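Local coordinates for putative ferritin-like diiron-carboxylate protein TM1526 (Thermotoga maritima, PDB 1VJX) that is of unknown function but has a ferritin-like four-helix fold and probably binds metal ions and acts as an oxidoreductase, at residues 20-25 and 60-65; 26-31 and 85-90; 110-115 and 140-145. One frame throughout, in Å; residues are numbered along the deposited sequence.

Interaction 1: 20-25 and 60-65; sequences TVAIRL and EIFRKM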
loop_
_atom_site.group_PDB
_atom_site.type_symbol
_atom_site.label_atom_id
_atom_site.label_comp_id
_atom_site.label_asym_id
_atom_site.label_seq_id
_atom_site.Cartn_x
_atom_site.Cartn_y
_atom_site.Cartn_z
ATOM N N THR A 20 5.426 -10.812 -0.046
ATOM C CA THR A 20 5.826 -10.484 1.314
ATOM C C THR A 20 5.979 -8.961 1.437
ATOM O O THR A 20 5.548 -8.353 2.395
ATOM C CB THR A 20 7.145 -11.155 1.656
ATOM O OG1 THR A 20 7.032 -12.600 1.570
ATOM C CG2 THR A 20 7.482 -10.904 3.112
ATOM N N VAL A 21 6.583 -8.359 0.416
ATOM C CA VAL A 21 6.788 -6.931 0.380
ATOM C C VAL A 21 5.414 -6.251 0.380
ATOM O O VAL A 21 5.197 -5.353 1.167
ATOM C CB VAL A 21 7.665 -6.530 -0.832
ATOM C CG1 VAL A 21 7.556 -5.050 -1.108
ATOM C CG2 VAL A 21 9.128 -6.890 -0.590
ATOM N N ALA A 22 4.493 -6.756 -0.439
ATOM C CA ALA A 22 3.154 -6.174 -0.603
ATOM C C ALA A 22 2.315 -6.311 0.639
ATOM O O ALA A 22 1.548 -5.416 0.996
ATOM C CB ALA A 22 2.438 -6.818 -1.785
ATOM N N ILE A 23 2.507 -7.423 1.344
ATOM C CA ILE A 23 1.786 -7.631 2.571
ATOM C C ILE A 23 2.203 -6.547 3.544
ATOM O O ILE A 23 1.365 -5.965 4.228
ATOM C CB ILE A 23 2.080 -8.983 3.102
ATOM C CG1 ILE A 23 1.410 -10.053 2.238
ATOM C CG2 ILE A 23 1.633 -9.134 4.592
ATOM C CD1 ILE A 23 1.904 -11.484 2.601
ATOM N N ARG A 24 3.500 -6.263 3.613
ATOM C CA ARG A 24 3.989 -5.334 4.626
ATOM C C ARG A 24 3.575 -3.879 4.331
ATOM O O ARG A 24 3.254 -3.143 5.267
ATOM C CB ARG A 24 5.486 -5.474 4.815
ATOM C CG ARG A 24 5.837 -6.670 5.520
ATOM C CD ARG A 24 7.273 -7.102 5.370
ATOM N NE ARG A 24 7.513 -8.455 5.936
ATOM C CZ ARG A 24 8.471 -8.771 6.837
ATOM N NH1 ARG A 24 9.287 -7.847 7.345
ATOM N NH2 ARG A 24 8.605 -10.034 7.245
ATOM N N LEU A 25 3.526 -3.518 3.043
ATOM C CA LEU A 25 3.125 -2.203 2.622
ATOM C C LEU A 25 1.662 -1.950 3.013
ATOM O O LEU A 25 1.354 -0.880 3.528
ATOM C CB LEU A 25 3.362 -1.987 1.112
ATOM C CG LEU A 25 4.833 -1.994 0.632
ATOM C CD1 LEU A 25 4.947 -1.732 -0.882
ATOM C CD2 LEU A 25 5.706 -1.010 1.388
ATOM N N GLU A 60 -4.982 -8.798 4.247
ATOM C CA GLU A 60 -5.609 -10.110 4.451
ATOM C C GLU A 60 -5.726 -10.869 3.131
ATOM O O GLU A 60 -5.742 -12.080 3.110
ATOM C CB GLU A 60 -7.016 -9.952 5.045
ATOM C CG GLU A 60 -7.083 -9.624 6.534
ATOM C CD GLU A 60 -8.507 -9.280 7.057
ATOM O OE1 GLU A 60 -9.500 -9.201 6.254
ATOM O OE2 GLU A 60 -8.637 -9.059 8.298
ATOM N N ILE A 61 -5.844 -10.149 2.020
ATOM C CA ILE A 61 -6.011 -10.805 0.719
ATOM C C ILE A 61 -4.660 -11.295 0.244
ATOM O O ILE A 61 -4.533 -12.439 -0.203
ATOM C CB ILE A 61 -6.696 -9.863 -0.292
ATOM C CG1 ILE A 61 -8.186 -9.791 0.023
ATOM C CG2 ILE A 61 -6.432 -10.308 -1.753
ATOM C CD1 ILE A 61 -8.858 -8.630 -0.603
ATOM N N PHE A 62 -3.668 -10.402 0.336
ATOM C CA PHE A 62 -2.279 -10.748 0.048
ATOM C C PHE A 62 -1.723 -11.883 0.949
ATOM O O PHE A 62 -0.908 -12.673 0.493
ATOM C CB PHE A 62 -1.376 -9.511 0.170
ATOM C CG PHE A 62 -1.484 -8.555 -0.960
ATOM C CD1 PHE A 62 -1.745 -8.983 -2.261
ATOM C CD2 PHE A 62 -1.270 -7.185 -0.729
ATOM C CE1 PHE A 62 -1.835 -8.052 -3.304
ATOM C CE2 PHE A 62 -1.336 -6.262 -1.743
ATOM C CZ PHE A 62 -1.634 -6.671 -3.042
ATOM N N ARG A 63 -2.109 -11.934 2.215
ATOM C CA ARG A 63 -1.613 -13.035 3.103
ATOM C C ARG A 63 -2.217 -14.367 2.622
ATOM O O ARG A 63 -1.520 -15.351 2.464
ATOM C CB ARG A 63 -1.993 -12.845 4.571
ATOM C CG ARG A 63 -1.276 -11.722 5.299
ATOM C CD ARG A 63 -1.290 -11.874 6.855
ATOM N NE ARG A 63 -2.574 -11.457 7.405
ATOM C CZ ARG A 63 -2.889 -10.196 7.721
ATOM N NH1 ARG A 63 -2.000 -9.225 7.604
ATOM N NH2 ARG A 63 -4.097 -9.905 8.189
ATOM N N LYS A 64 -3.518 -14.387 2.372
ATOM C CA LYS A 64 -4.175 -15.597 1.899
ATOM C C LYS A 64 -3.505 -16.064 0.608
ATOM O O LYS A 64 -3.348 -17.237 0.357
ATOM C CB LYS A 64 -5.653 -15.298 1.662
ATOM C CG LYS A 64 -6.551 -16.499 1.629
ATOM C CD LYS A 64 -7.912 -16.143 0.965
ATOM C CE LYS A 64 -8.834 -17.364 0.873
ATOM N NZ LYS A 64 -10.204 -17.021 1.382
HETATM N N MSE A 65 -3.106 -15.105 -0.202
HETATM C CA MSE A 65 -2.586 -15.374 -1.551
HETATM C C MSE A 65 -1.223 -16.032 -1.455
HETATM O O MSE A 65 -0.970 -17.061 -2.120
HETATM C CB MSE A 65 -2.493 -14.088 -2.350
HETATM C CG MSE A 65 -2.032 -14.312 -3.736
HETATM SE SE MSE A 65 -2.199 -12.700 -4.926
HETATM C CE MSE A 65 -4.251 -12.358 -5.030
#
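I23 reaches across from helix 15-36 and slides alongside F62 of helix 43-68, the two side chains running in opposite directions. At CB the isoleucine forks: the CG1 branch meets F62 and then the backbone of R63, while CG2 meets the R63 side chain. CG1 sits beside the backbone N, anti to the carbonyl carbon (chi1 -72°), which carries it over to F62, where I23 CG1 presses on F62 CB at 3.5 Å. CD1, the far end of this extended branch, goes on past the phenylalanine to the opposing backbone. I23 CD1 lies 3.7 Å from F62 O and 3.9 Å from R63 CA, so the tip packs on the helix surface itself. The second branch turns to R63, I23 CG2 meeting R63 CG at 4.0 Å, the two chains crossing at about a right angle.

These two helices are consecutive long helices of the ferritin-like four-helix bundle. Here the axes of segments 20-25 and 60-65 come within 8.9 Å of each other at 158° between N-to-C directions, an antiparallel pairing, and the CA atoms of I23 and F62 are the nearest across the contact.

A22 takes the neighbouring position, turned more squarely at the partner helix. Its CB stands over one face of the F62 ring, 4.1 Å from the centroid and 22° off the normal, a CH-pi contact set toward the CE2 side. The carbonyl comes near too, with A22 O 3.7 Å from F62 CD2. From there F62 runs into the bundle, where its ring meets that of Y119 and touches I138 and L19. R63 heads outward: beyond the CG that rests on I23 its chain bends at chi3, and NH1 forms a salt bridge with E27, one turn further along helix 15-36.

Interaction 2: 26-31 and 85-90; sequences EEEGER and EVFPDT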
loop_
_atom_site.group_PDB
_atom_site.type_symbol
_atom_site.label_atom_id
_atom_site.label_comp_id
_atom_site.label_asym_id
_atom_site.label_seq_id
_atom_site.Cartn_x
_atom_site.Cartn_y
_atom_site.Cartn_z
ATOM N N GLU A 26 0.795 -2.957 2.843
ATOM C CA GLU A 26 -0.617 -2.842 3.228
ATOM C C GLU A 26 -0.803 -2.807 4.746
ATOM O O GLU A 26 -1.631 -2.062 5.256
ATOM C CB GLU A 26 -1.442 -3.971 2.619
ATOM C CG GLU A 26 -1.523 -3.916 1.101
ATOM C CD GLU A 26 -2.424 -2.822 0.539
ATOM O OE1 GLU A 26 -3.100 -2.134 1.321
ATOM O OE2 GLU A 26 -2.473 -2.672 -0.717
ATOM N N GLU A 27 -0.039 -3.622 5.459
ATOM C CA GLU A 27 -0.034 -3.595 6.924
ATOM C C GLU A 27 0.480 -2.256 7.480
ATOM O O GLU A 27 -0.039 -1.739 8.460
ATOM C CB GLU A 27 0.822 -4.749 7.478
ATOM C CG GLU A 27 0.249 -6.143 7.213
ATOM C CD GLU A 27 1.172 -7.300 7.631
ATOM O OE1 GLU A 27 2.400 -7.125 7.773
ATOM O OE2 GLU A 27 0.654 -8.414 7.856
ATOM N N GLU A 28 1.531 -1.727 6.884
ATOM C CA GLU A 28 2.119 -0.489 7.374
ATOM C C GLU A 28 1.246 0.695 7.013
ATOM O O GLU A 28 1.122 1.609 7.804
ATOM C CB GLU A 28 3.573 -0.322 6.885
ATOM C CG GLU A 28 4.539 -1.262 7.615
ATOM C CD GLU A 28 4.650 -0.929 9.102
ATOM O OE1 GLU A 28 4.966 0.256 9.413
ATOM O OE2 GLU A 28 4.416 -1.832 9.972
ATOM N N GLY A 29 0.622 0.628 5.851
ATOM C CA GLY A 29 -0.321 1.621 5.409
ATOM C C GLY A 29 -1.533 1.747 6.311
ATOM O O GLY A 29 -2.002 2.877 6.592
ATOM N N GLU A 30 -2.044 0.601 6.757
ATOM C CA GLU A 30 -3.139 0.553 7.724
ATOM C C GLU A 30 -2.756 1.346 8.967
ATOM O O GLU A 30 -3.529 2.178 9.443
ATOM C CB GLU A 30 -3.507 -0.904 8.100
ATOM C CG GLU A 30 -4.351 -1.034 9.384
ATOM C CD GLU A 30 -4.772 -2.464 9.734
ATOM O OE1 GLU A 30 -4.201 -3.415 9.187
ATOM O OE2 GLU A 30 -5.681 -2.656 10.559
ATOM N N ARG A 31 -1.572 1.040 9.498
ATOM C CA ARG A 31 -1.066 1.671 10.704
ATOM C C ARG A 31 -0.857 3.165 10.571
ATOM O O ARG A 31 -1.198 3.934 11.451
ATOM C CB ARG A 31 0.275 1.061 11.084
ATOM C CG ARG A 31 0.175 0.043 12.148
ATOM C CD ARG A 31 1.522 -0.377 12.688
ATOM N NE ARG A 31 2.163 0.756 13.369
ATOM C CZ ARG A 31 3.311 1.353 13.009
ATOM N NH1 ARG A 31 4.023 0.919 11.963
ATOM N NH2 ARG A 31 3.760 2.392 13.726
ATOM N N GLU A 85 10.155 0.441 -2.224
ATOM C CA GLU A 85 10.701 1.037 -1.004
ATOM C C GLU A 85 9.866 0.502 0.146
ATOM O O GLU A 85 8.627 0.510 0.071
ATOM C CB GLU A 85 10.561 2.560 -0.993
ATOM C CG GLU A 85 10.950 3.260 -2.277
ATOM C CD GLU A 85 12.296 3.942 -2.176
ATOM O OE1 GLU A 85 12.936 3.757 -1.107
ATOM O OE2 GLU A 85 12.688 4.640 -3.143
ATOM N N VAL A 86 10.500 0.054 1.198
ATOM C CA VAL A 86 9.740 -0.313 2.389
ATOM C C VAL A 86 9.203 0.952 3.057
ATOM O O VAL A 86 9.766 2.060 2.913
ATOM C CB VAL A 86 10.552 -1.165 3.430
ATOM C CG1 VAL A 86 11.087 -2.461 2.789
ATOM C CG2 VAL A 86 11.651 -0.365 4.088
ATOM N N PHE A 87 8.109 0.770 3.787
ATOM C CA PHE A 87 7.394 1.884 4.370
ATOM C C PHE A 87 8.378 2.663 5.246
ATOM O O PHE A 87 9.193 2.061 5.929
ATOM C CB PHE A 87 6.210 1.394 5.207
ATOM C CG PHE A 87 5.018 2.300 5.138
ATOM C CD1 PHE A 87 4.880 3.350 6.033
ATOM C CD2 PHE A 87 4.065 2.103 4.194
ATOM C CE1 PHE A 87 3.819 4.167 5.979
ATOM C CE2 PHE A 87 2.985 2.909 4.135
ATOM C CZ PHE A 87 2.861 3.972 5.024
ATOM N N PRO A 88 8.347 4.000 5.150
ATOM C CA PRO A 88 9.185 4.838 5.976
ATOM C C PRO A 88 8.936 4.667 7.445
ATOM O O PRO A 88 7.854 4.262 7.886
ATOM C CB PRO A 88 8.802 6.268 5.557
ATOM C CG PRO A 88 8.119 6.169 4.312
ATOM C CD PRO A 88 7.554 4.784 4.182
ATOM N N ASP A 89 9.979 4.971 8.195
ATOM C CA ASP A 89 9.864 5.155 9.619
ATOM C C ASP A 89 9.184 6.518 9.822
ATOM O O ASP A 89 9.659 7.555 9.337
ATOM C CB ASP A 89 11.246 5.124 10.287
ATOM C CG ASP A 89 11.165 5.143 11.793
ATOM O OD1 ASP A 89 10.289 5.808 12.360
ATOM O OD2 ASP A 89 11.944 4.504 12.502
ATOM N N THR A 90 8.052 6.469 10.515
ATOM C CA THR A 90 7.213 7.628 10.751
ATOM C C THR A 90 7.043 7.933 12.240
ATOM O O THR A 90 6.341 8.871 12.575
ATOM C CB THR A 90 5.834 7.367 10.168
ATOM O OG1 THR A 90 5.338 6.117 10.668
ATOM C CG2 THR A 90 5.895 7.209 8.664
#
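F87 lays one face of its ring against the side of helix 15-36, over CB of E28, which lies 3.5 Å from the ring atom CG. The far rim of the ring reaches on to the next residue: G29 N is 3.7 Å and G29 CA 3.8 Å from F87 CE2, so the phenyl group packs on bare backbone there. E28 contributes its methylenes to this contact and not its charge. Its chain bends at chi2 (-65°), swinging the carboxylate away from the ring, with the two planes 71° apart. There E28 OE1 forms a salt bridge with R31 NH1 at 2.8 Å, the carboxylate lying at the edge of the guanidinium and in its plane, while R31 NH2 pairs with E35. F32 meets the F87 ring edge-to-face, and V111 of helix 101-125 touches it as well. With F87 cut back to an alanine, the CB of E28 and the backbone at G29 would probably lose their cover, and the loop its hold on the helix. Segment 85-90 belongs to the long connection that leads from helix 43-68 to helix 101-125, two helices running the same way, the lengthwise crossover that characterises ferritin-like four-helix bundles.

Interaction 3: 110-115 and 140-145; sequences SVEKDS and DQEKEH
E112 and E142 bring their carboxylates together inside the bundle, with E112 OE2 only 2.5 Å from E142 OE1. They come from the last two long helices of the ferritin-like four-helix fold, 101-125 and 129-156, and the side chains cross at about a right angle while the carboxylate planes stay within 22° of each other. E112 OE2 also lies over the near side of the opposing helix turn, 3.3 Å from E142 CB. Both chains fold at chi2. For E112, CG anti to the backbone N (chi1 -180°) carries the chain toward helix 129-156, and the bend at chi2 turns the carboxylate to E142.

Around this pair sits a second set of acids and histidines. E142 OE2 is close to E26 OE2 and E55 OE1; H58 ND1 is hydrogen-bonded to E26 OE1 and only weakly to E142 OE2. H145, one turn after E142, has one ring face toward E142 CA and its ND1 4.9 Å from E112 OE2. Four glutamates and two histidines, with E-x-x-H at E55 to H58 and again at E142 to H145, are consistent with a diiron-carboxylate site as in rubrerythrin, and these residues are probably its ligands.

Further out, Q141 OE1 is hydrogen-bonded to H58 NE2, and Y33 touches E112. On helix 101-125, S115 OG turns back to V111 O at 2.9 Å, reaching that oxygen from the opposite face to S115 N.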
loop_
_atom_site.group_PDB
_atom_site.type_symbol
_atom_site.label_atom_id
_atom_site.label_comp_id
_atom_site.label_asym_id
_atom_site.label_seq_id
_atom_site.Cartn_x
_atom_site.Cartn_y
_atom_site.Cartn_z
ATOM N N SER A 110 3.469 10.064 -1.614
ATOM C CA SER A 110 4.737 9.585 -2.124
ATOM C C SER A 110 4.928 8.096 -1.887
ATOM O O SER A 110 5.382 7.421 -2.790
ATOM C CB SER A 110 5.902 10.393 -1.526
ATOM O OG SER A 110 7.125 9.750 -1.817
ATOM N N VAL A 111 4.579 7.587 -0.698
ATOM C CA VAL A 111 4.684 6.156 -0.451
ATOM C C VAL A 111 3.578 5.370 -1.150
ATOM O O VAL A 111 3.791 4.224 -1.536
ATOM C CB VAL A 111 4.747 5.737 1.065
ATOM C CG1 VAL A 111 5.774 6.569 1.844
ATOM C CG2 VAL A 111 3.412 5.834 1.701
ATOM N N GLU A 112 2.395 5.957 -1.290
ATOM C CA GLU A 112 1.334 5.291 -2.018
ATOM C C GLU A 112 1.766 5.031 -3.494
ATOM O O GLU A 112 1.637 3.939 -4.007
ATOM C CB GLU A 112 0.048 6.126 -1.961
ATOM C CG GLU A 112 -1.135 5.511 -2.689
ATOM C CD GLU A 112 -1.478 4.122 -2.161
ATOM O OE1 GLU A 112 -1.153 3.813 -0.990
ATOM O OE2 GLU A 112 -2.091 3.332 -2.923
ATOM N N LYS A 113 2.311 6.038 -4.145
ATOM C CA LYS A 113 2.850 5.862 -5.459
ATOM C C LYS A 113 3.920 4.776 -5.531
ATOM O O LYS A 113 3.969 4.039 -6.516
ATOM C CB LYS A 113 3.355 7.214 -5.987
ATOM C CG LYS A 113 2.180 8.136 -6.344
ATOM C CD LYS A 113 2.528 9.262 -7.323
ATOM C CE LYS A 113 3.340 10.356 -6.701
ATOM N NZ LYS A 113 3.061 11.672 -7.343
ATOM N N ASP A 114 4.741 4.646 -4.478
ATOM C CA ASP A 114 5.813 3.659 -4.448
ATOM C C ASP A 114 5.210 2.258 -4.355
ATOM O O ASP A 114 5.599 1.323 -5.082
ATOM C CB ASP A 114 6.706 3.915 -3.262
ATOM C CG ASP A 114 7.665 5.092 -3.451
ATOM O OD1 ASP A 114 7.899 5.568 -4.564
ATOM O OD2 ASP A 114 8.322 5.533 -2.496
ATOM N N SER A 115 4.205 2.133 -3.490
ATOM C CA SER A 115 3.460 0.891 -3.319
ATOM C C SER A 115 2.642 0.491 -4.560
ATOM O O SER A 115 2.501 -0.697 -4.869
ATOM C CB SER A 115 2.549 1.055 -2.129
ATOM O OG SER A 115 3.329 1.418 -0.996
ATOM N N ASP A 140 -6.695 -0.918 -8.417
ATOM C CA ASP A 140 -7.778 0.019 -8.646
ATOM C C ASP A 140 -8.210 0.719 -7.382
ATOM O O ASP A 140 -8.392 1.908 -7.390
ATOM C CB ASP A 140 -8.976 -0.676 -9.263
ATOM C CG ASP A 140 -8.752 -1.056 -10.700
ATOM O OD1 ASP A 140 -7.974 -0.333 -11.410
ATOM O OD2 ASP A 140 -9.361 -2.047 -11.216
ATOM N N GLN A 141 -8.356 -0.011 -6.282
ATOM C CA GLN A 141 -8.711 0.607 -5.003
ATOM C C GLN A 141 -7.572 1.477 -4.477
ATOM O O GLN A 141 -7.804 2.512 -3.892
ATOM C CB GLN A 141 -9.115 -0.470 -3.978
ATOM C CG GLN A 141 -10.568 -0.941 -4.160
ATOM C CD GLN A 141 -10.892 -2.387 -3.663
ATOM O OE1 GLN A 141 -10.083 -3.049 -3.020
ATOM N NE2 GLN A 141 -12.084 -2.858 -4.017
ATOM N N GLU A 142 -6.330 1.034 -4.668
ATOM C CA GLU A 142 -5.167 1.807 -4.227
ATOM C C GLU A 142 -5.097 3.106 -5.008
ATOM O O GLU A 142 -4.703 4.119 -4.463
ATOM C CB GLU A 142 -3.877 1.019 -4.404
ATOM C CG GLU A 142 -3.718 -0.142 -3.425
ATOM C CD GLU A 142 -3.613 0.282 -1.968
ATOM O OE1 GLU A 142 -3.378 1.497 -1.724
ATOM O OE2 GLU A 142 -3.763 -0.605 -1.075
ATOM N N LYS A 143 -5.487 3.061 -6.287
ATOM C CA LYS A 143 -5.419 4.233 -7.153
ATOM C C LYS A 143 -6.526 5.232 -6.818
ATOM O O LYS A 143 -6.372 6.420 -7.045
ATOM C CB LYS A 143 -5.538 3.830 -8.606
ATOM C CG LYS A 143 -4.309 3.199 -9.249
ATOM C CD LYS A 143 -4.473 3.220 -10.795
ATOM C CE LYS A 143 -5.430 2.141 -11.303
ATOM N NZ LYS A 143 -6.213 2.646 -12.398
ATOM N N GLU A 144 -7.640 4.738 -6.285
ATOM C CA GLU A 144 -8.668 5.590 -5.653
ATOM C C GLU A 144 -8.233 6.207 -4.307
ATOM O O GLU A 144 -8.672 7.287 -3.970
ATOM C CB GLU A 144 -9.960 4.801 -5.419
ATOM C CG GLU A 144 -10.747 4.468 -6.681
ATOM C CD GLU A 144 -11.228 5.690 -7.400
ATOM O OE1 GLU A 144 -11.457 6.746 -6.740
ATOM O OE2 GLU A 144 -11.372 5.585 -8.639
ATOM N N HIS A 145 -7.405 5.503 -3.527
ATOM C CA HIS A 145 -6.873 6.063 -2.289
ATOM C C HIS A 145 -6.054 7.247 -2.676
ATOM O O HIS A 145 -6.168 8.307 -2.085
ATOM C CB HIS A 145 -5.929 5.103 -1.566
ATOM C CG HIS A 145 -6.606 3.943 -0.921
ATOM N ND1 HIS A 145 -5.990 3.159 0.046
ATOM C CD2 HIS A 145 -7.849 3.434 -1.088
ATOM C CE1 HIS A 145 -6.824 2.209 0.424
ATOM N NE2 HIS A 145 -7.959 2.356 -0.242
#

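How the interactions relate
Helix 15-36 ties interactions 1 and 2 together: I23 and E28 lie little more than a turn apart on it, the centres are 13 Å apart, and the salt bridge from R63 NH1 to E27 OE2 (2.8 Å) passes from one to the other. Interaction 3 lies across the core, where E26 OE2 comes within 2.5 Å of E142 OE2, so that segment 26-31 probably contributes E26 to the diiron site. The crossover loop packs on the helix that carries E112, with P88 CG 3.4 Å from V111 CG1. Interactions 1 and 3 meet more lightly, L25 CD1 packing 3.5 Å from S115 OG. F62 CE2 rests on E26 CG at 3.7 Å, bringing the F62 ring of interaction 1 up to one of the clustered acids.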